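Local coordinates for protein dehydrogenase (Thermotoga maritima, PDB 3EZY) that catalyses the NAD(+)-dependent oxidation of myo-inositol to scyllo-inosose, probably as a step in myo-inositol degradation, at residues E190-D195 with V329-V334; Y183-E188 with L217-G222; L99-V104 with M311-G316; G168-M173 with D211-V216; H146-T151 with I241-S246. All blocks are in the same frame, centred on the assembly; numbering follows the deposited sequence.

Contact 1 (E190-D195 with V329-V334)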
# COMPACT_ATOMS: atom_id res chain seq x y z
N GLU A 190 17.39 28.38 -11.50
CA GLU A 190 17.98 29.71 -11.57
C GLU A 190 18.58 30.13 -10.26
O GLU A 190 19.52 30.92 -10.25
CB GLU A 190 16.89 30.70 -11.95
CG GLU A 190 15.98 30.13 -13.02
CD GLU A 190 16.24 30.71 -14.39
OE1 GLU A 190 17.22 30.30 -15.07
OE2 GLU A 190 15.44 31.57 -14.80
N GLU A 191 18.05 29.59 -9.16
CA GLU A 191 18.45 29.97 -7.83
C GLU A 191 18.38 28.80 -6.83
O GLU A 191 17.52 27.94 -6.94
CB GLU A 191 17.50 31.09 -7.39
CG GLU A 191 17.94 31.93 -6.26
CD GLU A 191 17.25 33.29 -6.30
OE1 GLU A 191 17.81 34.25 -5.75
OE2 GLU A 191 16.15 33.38 -6.91
N VAL A 192 19.27 28.79 -5.85
CA VAL A 192 19.33 27.71 -4.90
C VAL A 192 19.51 28.26 -3.48
O VAL A 192 20.21 29.25 -3.28
CB VAL A 192 20.53 26.81 -5.26
CG1 VAL A 192 20.90 25.90 -4.17
CG2 VAL A 192 20.26 26.03 -6.56
N PHE A 193 18.90 27.61 -2.50
CA PHE A 193 19.21 27.85 -1.10
C PHE A 193 19.50 26.52 -0.40
O PHE A 193 18.75 25.56 -0.59
CB PHE A 193 18.03 28.49 -0.37
CG PHE A 193 18.23 28.55 1.12
CD1 PHE A 193 18.92 29.59 1.68
CD2 PHE A 193 17.78 27.52 1.94
CE1 PHE A 193 19.13 29.65 3.01
CE2 PHE A 193 17.97 27.56 3.31
CZ PHE A 193 18.67 28.62 3.86
N ALA A 194 20.54 26.46 0.41
CA ALA A 194 20.91 25.21 1.01
C ALA A 194 21.19 25.39 2.48
O ALA A 194 21.73 26.42 2.88
CB ALA A 194 22.15 24.59 0.28
N ASP A 195 20.81 24.41 3.31
CA ASP A 195 21.35 24.35 4.67
C ASP A 195 21.78 22.91 4.97
O ASP A 195 21.39 21.99 4.26
CB ASP A 195 20.36 24.89 5.73
CG ASP A 195 21.07 25.37 7.02
OD1 ASP A 195 22.29 25.10 7.26
OD2 ASP A 195 20.38 25.96 7.85
N VAL A 329 21.27 31.81 -3.64
CA VAL A 329 22.36 32.10 -4.57
C VAL A 329 21.91 31.82 -6.00
O VAL A 329 21.45 30.72 -6.30
CB VAL A 329 23.64 31.27 -4.22
CG1 VAL A 329 24.68 31.38 -5.30
CG2 VAL A 329 24.23 31.73 -2.86
N LYS A 330 22.02 32.82 -6.87
CA LYS A 330 21.76 32.69 -8.30
C LYS A 330 22.86 31.97 -9.05
O LYS A 330 24.04 32.19 -8.80
CB LYS A 330 21.57 34.07 -8.91
CG LYS A 330 20.36 34.79 -8.36
CD LYS A 330 20.15 36.08 -9.13
CE LYS A 330 19.05 36.91 -8.48
NZ LYS A 330 17.72 36.30 -8.74
N LEU A 331 22.49 31.09 -9.97
CA LEU A 331 23.51 30.38 -10.76
C LEU A 331 24.53 31.32 -11.41
O LEU A 331 25.71 31.00 -11.47
CB LEU A 331 22.88 29.44 -11.79
CG LEU A 331 23.05 27.98 -11.39
CD1 LEU A 331 22.19 27.74 -10.16
CD2 LEU A 331 22.66 27.08 -12.54
N GLU A 332 24.07 32.47 -11.89
CA GLU A 332 24.97 33.49 -12.42
C GLU A 332 26.16 33.87 -11.51
O GLU A 332 27.26 34.07 -12.01
CB GLU A 332 24.20 34.75 -12.80
CG GLU A 332 23.03 34.44 -13.68
CD GLU A 332 23.02 35.28 -14.95
OE1 GLU A 332 22.26 36.29 -14.98
OE2 GLU A 332 23.77 34.92 -15.90
N GLU A 333 25.96 33.97 -10.20
CA GLU A 333 27.08 34.36 -9.35
C GLU A 333 28.14 33.28 -9.33
O GLU A 333 29.20 33.43 -8.73
CB GLU A 333 26.65 34.60 -7.90
CG GLU A 333 25.24 35.10 -7.70
CD GLU A 333 24.91 35.22 -6.19
OE1 GLU A 333 23.70 35.34 -5.83
OE2 GLU A 333 25.88 35.19 -5.39
N VAL A 334 27.84 32.14 -9.94
CA VAL A 334 28.80 31.06 -9.90
C VAL A 334 29.32 30.73 -11.32
O VAL A 334 30.34 30.06 -11.49
CB VAL A 334 28.20 29.83 -9.17
CG1 VAL A 334 27.17 29.15 -10.05
CG2 VAL A 334 29.26 28.90 -8.76

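Contact 2 (Y183-E188 with L217-G222)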
# COMPACT_ATOMS: atom_id res chain seq x y z
N TYR A 183 16.57 16.82 -15.21
CA TYR A 183 16.05 15.78 -16.08
C TYR A 183 14.54 15.60 -15.94
O TYR A 183 13.82 15.48 -16.94
CB TYR A 183 16.73 14.50 -15.67
CG TYR A 183 16.28 13.24 -16.35
CD1 TYR A 183 16.43 13.06 -17.74
CD2 TYR A 183 15.82 12.18 -15.58
CE1 TYR A 183 16.06 11.85 -18.33
CE2 TYR A 183 15.46 11.00 -16.15
CZ TYR A 183 15.57 10.84 -17.50
OH TYR A 183 15.20 9.63 -18.00
N ILE A 184 14.06 15.61 -14.70
CA ILE A 184 12.62 15.42 -14.46
C ILE A 184 11.81 16.66 -14.87
O ILE A 184 10.76 16.54 -15.47
CB ILE A 184 12.30 15.13 -12.97
CG1 ILE A 184 13.00 13.85 -12.46
CG2 ILE A 184 10.75 15.14 -12.71
CD1 ILE A 184 12.62 12.58 -13.13
N MET A 185 12.30 17.85 -14.53
CA MET A 185 11.50 19.05 -14.70
C MET A 185 11.59 19.67 -16.10
O MET A 185 10.73 20.47 -16.46
CB MET A 185 11.80 20.10 -13.63
CG MET A 185 11.39 19.66 -12.18
SD MET A 185 9.63 19.33 -11.81
CE MET A 185 9.32 20.97 -11.18
N GLY A 186 12.62 19.30 -16.86
CA GLY A 186 12.72 19.71 -18.24
C GLY A 186 13.04 21.19 -18.37
O GLY A 186 12.81 21.79 -19.42
N GLU A 187 13.58 21.79 -17.31
CA GLU A 187 13.97 23.20 -17.36
C GLU A 187 15.09 23.45 -16.38
O GLU A 187 15.41 22.58 -15.55
CB GLU A 187 12.82 24.14 -17.04
CG GLU A 187 12.17 23.82 -15.71
CD GLU A 187 11.16 24.87 -15.25
OE1 GLU A 187 11.43 26.09 -15.43
OE2 GLU A 187 10.14 24.48 -14.64
N GLU A 188 15.66 24.64 -16.48
CA GLU A 188 16.81 24.99 -15.67
C GLU A 188 16.43 25.56 -14.33
O GLU A 188 15.37 26.19 -14.17
CB GLU A 188 17.72 26.00 -16.42
CG GLU A 188 18.28 25.43 -17.75
CD GLU A 188 19.23 24.24 -17.56
OE1 GLU A 188 19.78 24.05 -16.45
OE2 GLU A 188 19.45 23.51 -18.53
N LEU A 217 15.22 24.72 -4.68
CA LEU A 217 15.50 25.08 -6.06
C LEU A 217 14.35 25.96 -6.55
O LEU A 217 13.20 25.65 -6.32
CB LEU A 217 15.53 23.84 -6.95
CG LEU A 217 16.34 22.64 -6.46
CD1 LEU A 217 16.12 21.45 -7.42
CD2 LEU A 217 17.83 23.01 -6.38
N ARG A 218 14.69 27.07 -7.21
CA ARG A 218 13.72 27.82 -7.98
C ARG A 218 14.04 27.65 -9.47
O ARG A 218 15.15 28.03 -9.97
CB ARG A 218 13.73 29.30 -7.59
CG ARG A 218 13.03 30.16 -8.62
CD ARG A 218 12.95 31.62 -8.19
NE ARG A 218 12.01 31.81 -7.11
CZ ARG A 218 10.70 32.02 -7.27
NH1 ARG A 218 10.18 32.07 -8.50
NH2 ARG A 218 9.92 32.17 -6.22
N PHE A 219 13.08 27.09 -10.18
CA PHE A 219 13.23 26.87 -11.62
C PHE A 219 12.78 28.08 -12.44
O PHE A 219 12.02 28.94 -11.98
CB PHE A 219 12.40 25.68 -12.05
CG PHE A 219 12.85 24.38 -11.45
CD1 PHE A 219 13.77 23.57 -12.13
CD2 PHE A 219 12.35 23.96 -10.20
CE1 PHE A 219 14.16 22.34 -11.61
CE2 PHE A 219 12.73 22.76 -9.65
CZ PHE A 219 13.65 21.94 -10.34
N LYS A 220 13.25 28.12 -13.68
CA LYS A 220 12.93 29.19 -14.61
C LYS A 220 11.43 29.53 -14.66
O LYS A 220 11.07 30.69 -14.67
CB LYS A 220 13.43 28.79 -16.00
CG LYS A 220 13.14 29.74 -17.12
CD LYS A 220 13.79 29.18 -18.41
CE LYS A 220 13.07 29.65 -19.67
NZ LYS A 220 13.22 31.15 -19.77
N SER A 221 10.57 28.51 -14.65
CA SER A 221 9.11 28.69 -14.71
C SER A 221 8.48 29.23 -13.42
O SER A 221 7.30 29.54 -13.39
CB SER A 221 8.43 27.35 -15.05
OG SER A 221 8.53 26.43 -13.95
N GLY A 222 9.26 29.32 -12.34
CA GLY A 222 8.69 29.62 -11.02
C GLY A 222 8.33 28.37 -10.20
O GLY A 222 8.03 28.48 -9.02

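Contact 3 (L99-V104 with M311-G316)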
# COMPACT_ATOMS: atom_id res chain seq x y z
N LEU A 99 35.67 17.94 -9.98
CA LEU A 99 35.20 18.92 -9.02
C LEU A 99 35.68 20.30 -9.40
O LEU A 99 35.37 21.25 -8.72
CB LEU A 99 35.66 18.61 -7.59
CG LEU A 99 35.30 17.17 -7.19
CD1 LEU A 99 35.94 16.72 -5.85
CD2 LEU A 99 33.83 16.92 -7.24
N ASN A 100 36.43 20.41 -10.50
CA ASN A 100 37.03 21.68 -10.90
C ASN A 100 36.38 22.20 -12.17
O ASN A 100 36.51 21.62 -13.25
CB ASN A 100 38.53 21.49 -11.11
CG ASN A 100 39.22 22.77 -11.47
OD1 ASN A 100 39.13 23.23 -12.61
ND2 ASN A 100 39.90 23.38 -10.50
N LEU A 101 35.68 23.30 -12.07
CA LEU A 101 34.93 23.80 -13.21
C LEU A 101 35.76 24.03 -14.46
O LEU A 101 35.27 23.84 -15.56
CB LEU A 101 34.24 25.11 -12.85
CG LEU A 101 33.45 25.62 -14.04
CD1 LEU A 101 32.32 24.62 -14.29
CD2 LEU A 101 32.90 27.04 -13.78
N ALA A 102 37.00 24.47 -14.30
CA ALA A 102 37.84 24.77 -15.46
C ALA A 102 38.17 23.45 -16.14
O ALA A 102 38.07 23.33 -17.33
CB ALA A 102 39.12 25.52 -15.03
N ASP A 103 38.52 22.44 -15.37
CA ASP A 103 38.69 21.10 -15.95
C ASP A 103 37.48 20.60 -16.73
O ASP A 103 37.61 19.99 -17.80
CB ASP A 103 39.08 20.09 -14.87
CG ASP A 103 40.52 20.26 -14.43
OD1 ASP A 103 41.31 20.85 -15.20
OD2 ASP A 103 40.89 19.80 -13.33
N VAL A 104 36.28 20.82 -16.21
CA VAL A 104 35.10 20.38 -16.95
C VAL A 104 35.00 21.13 -18.27
O VAL A 104 34.61 20.56 -19.28
CB VAL A 104 33.79 20.58 -16.11
CG1 VAL A 104 32.58 20.27 -16.94
CG2 VAL A 104 33.86 19.69 -14.87
N MET A 311 26.43 21.46 -15.46
CA MET A 311 25.32 22.12 -14.75
C MET A 311 25.14 21.58 -13.32
O MET A 311 24.92 22.34 -12.36
CB MET A 311 24.02 21.96 -15.53
CG MET A 311 24.03 22.65 -16.92
SD MET A 311 24.26 24.48 -16.80
CE MET A 311 23.36 24.85 -15.23
N ALA A 312 25.23 20.28 -13.16
CA ALA A 312 25.13 19.69 -11.82
C ALA A 312 26.24 20.21 -10.91
O ALA A 312 26.01 20.47 -9.74
CB ALA A 312 25.21 18.19 -11.92
N LEU A 313 27.45 20.35 -11.44
CA LEU A 313 28.57 20.89 -10.65
C LEU A 313 28.32 22.35 -10.27
O LEU A 313 28.59 22.74 -9.15
CB LEU A 313 29.89 20.80 -11.42
CG LEU A 313 31.13 21.39 -10.73
CD1 LEU A 313 31.39 20.70 -9.38
CD2 LEU A 313 32.42 21.25 -11.63
N LEU A 314 27.82 23.14 -11.21
CA LEU A 314 27.53 24.54 -10.90
C LEU A 314 26.47 24.65 -9.81
O LEU A 314 26.58 25.47 -8.92
CB LEU A 314 27.09 25.30 -12.16
CG LEU A 314 28.22 25.65 -13.16
CD1 LEU A 314 27.67 25.95 -14.53
CD2 LEU A 314 29.03 26.86 -12.67
N LEU A 315 25.44 23.80 -9.86
CA LEU A 315 24.40 23.84 -8.82
C LEU A 315 25.03 23.48 -7.47
O LEU A 315 24.66 24.03 -6.43
CB LEU A 315 23.26 22.90 -9.20
CG LEU A 315 22.39 23.49 -10.32
CD1 LEU A 315 21.53 22.41 -11.01
CD2 LEU A 315 21.51 24.58 -9.71
N GLY A 316 25.97 22.54 -7.49
CA GLY A 316 26.70 22.19 -6.27
C GLY A 316 27.48 23.39 -5.70
O GLY A 316 27.47 23.62 -4.50

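Contact 4 (G168-M173 with D211-V216)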
# COMPACT_ATOMS: atom_id res chain seq x y z
N GLY A 168 32.54 17.77 -0.46
CA GLY A 168 31.44 17.93 0.47
C GLY A 168 30.11 17.43 -0.09
O GLY A 168 30.00 17.13 -1.27
N ILE A 169 29.07 17.46 0.74
CA ILE A 169 27.85 16.73 0.45
C ILE A 169 27.20 17.22 -0.85
O ILE A 169 26.63 16.43 -1.60
CB ILE A 169 26.84 16.77 1.63
CG1 ILE A 169 25.85 15.58 1.55
CG2 ILE A 169 26.08 18.10 1.63
CD1 ILE A 169 24.95 15.50 2.76
N PHE A 170 27.36 18.50 -1.17
CA PHE A 170 26.67 19.03 -2.36
C PHE A 170 27.31 18.64 -3.68
O PHE A 170 26.65 18.64 -4.73
CB PHE A 170 26.51 20.56 -2.27
CG PHE A 170 25.79 21.01 -1.03
CD1 PHE A 170 24.46 20.64 -0.82
CD2 PHE A 170 26.44 21.75 -0.05
CE1 PHE A 170 23.78 21.03 0.35
CE2 PHE A 170 25.76 22.14 1.11
CZ PHE A 170 24.42 21.75 1.31
N LEU A 171 28.61 18.31 -3.64
CA LEU A 171 29.35 17.97 -4.86
C LEU A 171 29.45 16.46 -5.04
O LEU A 171 29.56 15.97 -6.17
CB LEU A 171 30.75 18.60 -4.87
CG LEU A 171 30.90 20.07 -5.34
CD1 LEU A 171 29.95 20.96 -4.69
CD2 LEU A 171 32.31 20.62 -5.12
N ASP A 172 29.34 15.74 -3.94
CA ASP A 172 29.49 14.29 -3.95
C ASP A 172 28.17 13.49 -3.90
O ASP A 172 28.10 12.37 -4.42
CB ASP A 172 30.40 13.86 -2.76
CG ASP A 172 30.69 12.37 -2.78
OD1 ASP A 172 31.32 11.91 -3.76
OD2 ASP A 172 30.32 11.67 -1.80
N MET A 173 27.14 14.05 -3.27
CA MET A 173 25.89 13.33 -3.06
C MET A 173 24.74 14.04 -3.81
O MET A 173 24.08 13.45 -4.69
CB MET A 173 25.64 13.20 -1.53
CG MET A 173 24.39 12.40 -1.09
SD MET A 173 24.15 12.13 0.69
CE MET A 173 23.03 10.73 0.50
N ASP A 211 26.40 16.17 7.13
CA ASP A 211 25.91 14.82 6.79
C ASP A 211 24.41 14.74 6.50
O ASP A 211 23.89 13.66 6.19
CB ASP A 211 26.28 13.80 7.89
CG ASP A 211 25.82 14.22 9.26
OD1 ASP A 211 24.71 14.78 9.40
OD2 ASP A 211 26.56 13.95 10.24
N THR A 212 23.73 15.87 6.66
CA THR A 212 22.26 15.99 6.50
C THR A 212 22.05 17.35 5.84
O THR A 212 22.65 18.32 6.28
CB THR A 212 21.57 16.05 7.89
OG1 THR A 212 22.02 14.94 8.68
CG2 THR A 212 20.04 16.00 7.77
N ALA A 213 21.28 17.44 4.77
CA ALA A 213 21.10 18.74 4.13
C ALA A 213 19.76 18.83 3.42
O ALA A 213 19.14 17.82 3.08
CB ALA A 213 22.21 18.99 3.16
N VAL A 214 19.34 20.08 3.22
CA VAL A 214 18.14 20.42 2.49
C VAL A 214 18.55 21.48 1.46
O VAL A 214 19.37 22.36 1.78
CB VAL A 214 17.07 20.99 3.45
CG1 VAL A 214 15.94 21.65 2.65
CG2 VAL A 214 16.52 19.92 4.35
N VAL A 215 18.01 21.40 0.23
CA VAL A 215 18.32 22.36 -0.82
C VAL A 215 17.02 22.76 -1.53
O VAL A 215 16.26 21.91 -1.99
CB VAL A 215 19.29 21.77 -1.88
CG1 VAL A 215 19.43 22.73 -3.05
CG2 VAL A 215 20.65 21.47 -1.28
N VAL A 216 16.75 24.05 -1.60
CA VAL A 216 15.58 24.55 -2.29
C VAL A 216 16.02 25.05 -3.66
O VAL A 216 17.03 25.73 -3.78
CB VAL A 216 14.96 25.77 -1.56
CG1 VAL A 216 13.76 26.33 -2.36
CG2 VAL A 216 14.56 25.38 -0.16

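Contact 5 (H146-T151 with I241-S246)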
# COMPACT_ATOMS: atom_id res chain seq x y z
N HIS A 146 4.48 22.13 -10.57
CA HIS A 146 4.54 23.22 -9.60
C HIS A 146 5.61 22.97 -8.52
O HIS A 146 6.39 23.84 -8.16
CB HIS A 146 3.15 23.40 -8.96
CG HIS A 146 2.13 24.00 -9.90
ND1 HIS A 146 0.85 24.31 -9.50
CD2 HIS A 146 2.23 24.38 -11.19
CE1 HIS A 146 0.18 24.82 -10.53
NE2 HIS A 146 1.00 24.88 -11.57
N VAL A 147 5.64 21.75 -7.99
CA VAL A 147 6.59 21.46 -6.90
C VAL A 147 7.26 20.12 -7.10
O VAL A 147 6.58 19.10 -7.36
CB VAL A 147 5.86 21.41 -5.56
CG1 VAL A 147 6.85 20.98 -4.41
CG2 VAL A 147 5.25 22.74 -5.26
N LEU A 148 8.58 20.11 -6.96
CA LEU A 148 9.40 18.89 -7.01
C LEU A 148 9.86 18.54 -5.61
O LEU A 148 10.34 19.41 -4.88
CB LEU A 148 10.66 19.10 -7.86
CG LEU A 148 11.74 18.00 -7.94
CD1 LEU A 148 11.24 16.72 -8.59
CD2 LEU A 148 13.06 18.51 -8.65
N ARG A 149 9.79 17.25 -5.27
CA ARG A 149 10.40 16.77 -4.04
C ARG A 149 11.31 15.57 -4.31
O ARG A 149 10.87 14.59 -4.93
CB ARG A 149 9.33 16.33 -3.09
CG ARG A 149 9.87 15.75 -1.81
CD ARG A 149 9.74 14.23 -1.71
NE ARG A 149 10.23 13.76 -0.40
CZ ARG A 149 9.45 13.50 0.66
NH1 ARG A 149 8.12 13.68 0.58
NH2 ARG A 149 10.01 13.09 1.82
N ILE A 150 12.54 15.63 -3.80
CA ILE A 150 13.45 14.51 -3.88
C ILE A 150 14.04 14.23 -2.51
O ILE A 150 14.53 15.13 -1.82
CB ILE A 150 14.61 14.77 -4.88
CG1 ILE A 150 14.05 15.02 -6.30
CG2 ILE A 150 15.70 13.65 -4.81
CD1 ILE A 150 15.13 15.43 -7.32
N THR A 151 13.98 12.97 -2.11
CA THR A 151 14.66 12.56 -0.89
C THR A 151 15.68 11.55 -1.34
O THR A 151 15.32 10.64 -2.08
CB THR A 151 13.67 11.88 0.05
OG1 THR A 151 12.72 12.85 0.48
CG2 THR A 151 14.37 11.21 1.26
N ILE A 241 11.07 10.25 -5.47
CA ILE A 241 10.85 11.48 -6.23
C ILE A 241 9.35 11.73 -6.31
O ILE A 241 8.57 10.80 -6.56
CB ILE A 241 11.39 11.36 -7.69
CG1 ILE A 241 12.91 11.15 -7.65
CG2 ILE A 241 10.96 12.63 -8.48
CD1 ILE A 241 13.59 10.78 -9.06
N GLU A 242 8.93 12.96 -6.06
CA GLU A 242 7.56 13.33 -6.31
C GLU A 242 7.50 14.62 -7.13
O GLU A 242 8.29 15.56 -6.92
CB GLU A 242 6.80 13.50 -4.96
CG GLU A 242 5.46 14.11 -5.13
CD GLU A 242 4.90 14.59 -3.80
OE1 GLU A 242 5.30 14.02 -2.75
OE2 GLU A 242 4.07 15.52 -3.85
N VAL A 243 6.56 14.66 -8.06
CA VAL A 243 6.24 15.91 -8.79
C VAL A 243 4.75 16.25 -8.62
O VAL A 243 3.86 15.45 -8.94
CB VAL A 243 6.59 15.84 -10.32
CG1 VAL A 243 6.34 17.25 -11.02
CG2 VAL A 243 8.04 15.40 -10.52
N PHE A 244 4.49 17.48 -8.19
CA PHE A 244 3.13 17.92 -8.05
C PHE A 244 2.89 19.03 -9.08
O PHE A 244 3.72 19.92 -9.22
CB PHE A 244 2.92 18.46 -6.65
CG PHE A 244 1.68 19.30 -6.50
CD1 PHE A 244 0.43 18.68 -6.36
CD2 PHE A 244 1.76 20.68 -6.42
CE1 PHE A 244 -0.73 19.46 -6.19
CE2 PHE A 244 0.59 21.47 -6.28
CZ PHE A 244 -0.64 20.85 -6.17
N GLY A 245 1.78 18.95 -9.80
CA GLY A 245 1.48 19.95 -10.82
C GLY A 245 0.01 20.28 -10.93
O GLY A 245 -0.81 19.81 -10.13
N SER A 246 -0.36 21.05 -11.97
CA SER A 246 -1.73 21.55 -12.09
C SER A 246 -2.79 20.44 -12.28
O SER A 246 -3.99 20.67 -12.05
CB SER A 246 -1.82 22.60 -13.23
OG SER A 246 -1.54 21.94 -14.44
O HOH W 1 6.16 17.54 -4.86
O HOH W 2 6.14 15.60 -0.51

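Contact 1 (E190-D195 with V329-V334)
Val192 and Val329 face each other as a hydrogen-bonded antiparallel pair. Val192 N gives to Val329 O at 2.9 Å. Val329 N returns a straighter bond to Val192 O at 2.8 Å. One step on, Glu191 and Lys330 form a non-hydrogen-bonded pair. Leu331 N then gives to Glu190 O at 3.0 Å. On the side of Glu191 and Lys330 the two charged chains cross obliquely. Glu191 is extended, with CG anti to the backbone N (chi1 -162°), and lies over the Lys330 chain. Its OE1 sits 3.7 Å from Lys330 CG. The lysine bends at its last torsion (chi4 -73°), which brings NZ to 3.6 Å from Glu191 OE1, a long salt bridge. The short strand 329-330 is the outermost strand on one side of the mixed sheet within the chain, in the C-terminal domain of this Gfo/Idh/MocA enzyme, added just after helix 306-325. Leu331 lies on the buried side. Its CD1 meets Val192 CG2 loosely, at 4.4 Å, and its side chain also packs on Leu315 of that helix. Past the strand the chain turns back. Lys330 N gives to Glu333 OE1 at 3.2 Å, from above the carboxylate plane. Arg327 holds the other oxygen of Glu333 in a salt bridge. On the far flank of strand 190-195, Glu190 and Glu191 both face Arg218, forming a classic beta bulge.

Contact 2 (Y183-E188 with L217-G222)
The carboxylate of Glu187 closes on Ser221 with both oxygens, each through its syn lone pair. OE1 takes the backbone N of Ser221 at 2.7 Å, and OE2 takes the hydroxyl OG of Ser221 at 2.6 Å. The Glu187 CG lies between the backbone N and the carbonyl carbon (chi1 55°). From there the extended chain runs across Phe219, with CD 3.5 Å from Phe219 CB. Next to it, Lys220 N gives to Glu188 O at 2.9 Å. An alanine in place of Glu187 would probably leave the N-H and hydroxyl of Ser221 without this acceptor and uncover the CB side of Phe219. The Phe219 ring is also met by Met185. Met185 CG touches Phe219 CZ at 3.7 Å, and the methyl CE lies over one face. SD stands above that ring at a distance, a Met-aromatic contact with the sulfur 5.3 Å from the centroid. Ala181 of the same helix packs on Phe219 too. Gly186 has positive phi where helix 174-185 ends. The carboxylate thus grips a type I beta turn, Phe219 to Gly222, which begins the hairpin connection between strands 212-219 and 224-230.

Contact 3 (L99-V104 with M311-G316)
Leu313 and Leu101 both hold CG anti to the backbone N (chi1 178° and -179°), and these torsions bring their methyl groups together where two helices meet. Leu313 comes from helix 306-325 and reaches the start of helix 101-114. Its CD2 does most of the touching. It lies 3.9 Å from Leu101 N and 3.9 Å from Val104 CG2, where the two side chains slide past each other in opposite directions. The same methyl rests 4.1 Å from the carbonyl carbon of Leu99. It is therefore set against the first turn of the helix, partly on backbone and partly on side chains. Leu101 CD1 lies a little farther from it, at 4.3 Å. The other branch, Leu101 CD2, turns to Leu314 and meets its CD2 at 4.0 Å, the two chains running at a slant to each other.

The helix start that receives Leu313 is capped by its own chain. Asn100 is the N-cap. Its OD1 takes Asp103 N at 2.9 Å on an in-plane lone pair, and a weaker bond from Ala102 N. Lys310 of the long helix also packs on Leu101 and Val104. Tyr317, one residue past the segment on the same helix 306-325, joins its OH to Leu99 O in a hydrogen bond.

The contact joins the Rossmann domain to the C-terminal helix 306-325. Between the two segments themselves it is apolar, with no hydrogen bond. It probably rests mainly on shape and the exclusion of water, with the Tyr317 bond as a polar tie just beyond.

Contact 4 (G168-M173 with D211-V216)
This contact belongs to the helix-on-sheet core of the C-terminal domain: the short helix 169-172 lies against strand 212-219 of the mixed sheet. Ile169 and Phe170 carry it from the helix. On the strand, Ala213 and Val215 point toward them. Phe170 CE1 reaches Val215 CG2 at 3.6 Å and Ala213 CB at 3.8 Å, both oblique to the ring. Phe170 has CG beside its backbone N (chi1 -57°), and from there the ring reaches across to the strand although its CB does not point straight at it. Ile169 covers one face of that ring with CG2, 3.7 Å above the plane and over its centre. Ala319 and Leu323 of helix 306-325 also pack on Phe170, so the ring is packed between the sheet and helix 306-325. Gly168 is the N-cap, and its O accepts from both Leu171 N and Asp172 N. At the start of the strand a beta bulge of the classic type sets Asp211 and Thr212 both opposite Ser197. Asp211 turns its carboxylate to backbone N-H groups of Leu199, Val200 and Asp201, and OD1 takes Thr212 OG1 as well, at 2.8 Å. Over the backbone of this same bulge lies the end of Ile169, with CD1 3.9 Å from Asp211 C.

Contact 5 (H146-T151 with I241-S246)
Strands 146-151 and 241-245 run antiparallel at 171°, their axes 4.8 Å apart at closest approach, with Val147-Phe244 and Arg149-Glu242 as hydrogen-bonded pairs. Each of these pairs has two straight N-H to O bonds. At one end His146 and Val147 share Phe244 as their partner, which makes a classic bulge in the ladder. Phe244 O accepts from His146 N at 2.7 Å and from Val147 N at 2.9 Å. The ring of His146, in the bulge, has Ser246 N over the centre of one face, 4.0 Å above its plane. Leu148, Ile150, Ile241 and Val243 share one side of the sheet. Leu148 CD1 touches both Val243 CG2, at 4.0 Å, and Ile241 CG2. Helices 128-138 and 174-185 cover this apolar side.

The other side carries Val147, Phe244, Arg149 and Glu242, and meets the second subunit. Arg149 bends at its second torsion (chi2 -106°), and NE and NH2 both give to Thr151 OG1, which lies in the guanidinium plane. NE is the shorter, at 2.8 Å. Arg149 NH1 stays 4.4 Å from Glu242 OE1, too far for a salt bridge. A water lies between them, bonded weakly to the arginine. Glu242 finds its stronger partners in Arg153 and Arg240 of the second subunit, and Arg149 NH2 pairs with Glu242 of that subunit. A leucine at Arg149 would probably leave the partner subunit's Glu242 short of one positive mate and Thr151 OG1 without its two N-H donors. The pairing suggests that these buried charges are probably balanced in part across the subunit boundary.

Contacts 1, 2, 4 and 5 all reach the mixed sheet of the C-terminal domain, while contact 3 ties helix 306-325 to the Rossmann domain. Contacts 4 and 5 are buried; contacts 1, 2 and 3 are partly buried. Contacts 2 and 4 share strand 212-219, whose neighbour 189-197 carries contact 1. Contacts 1 and 5 are backbone ladders nearer opposite ends of the sheet, their centres about 20 Å apart. Contact 1 has a long ion pair beside solvent, whereas contact 5 buries charges against the second subunit. Contact 2 combines carboxylate bonds with a Met-aromatic contact. Contacts 3 and 4 are apolar and touch through Leu313 and Leu171.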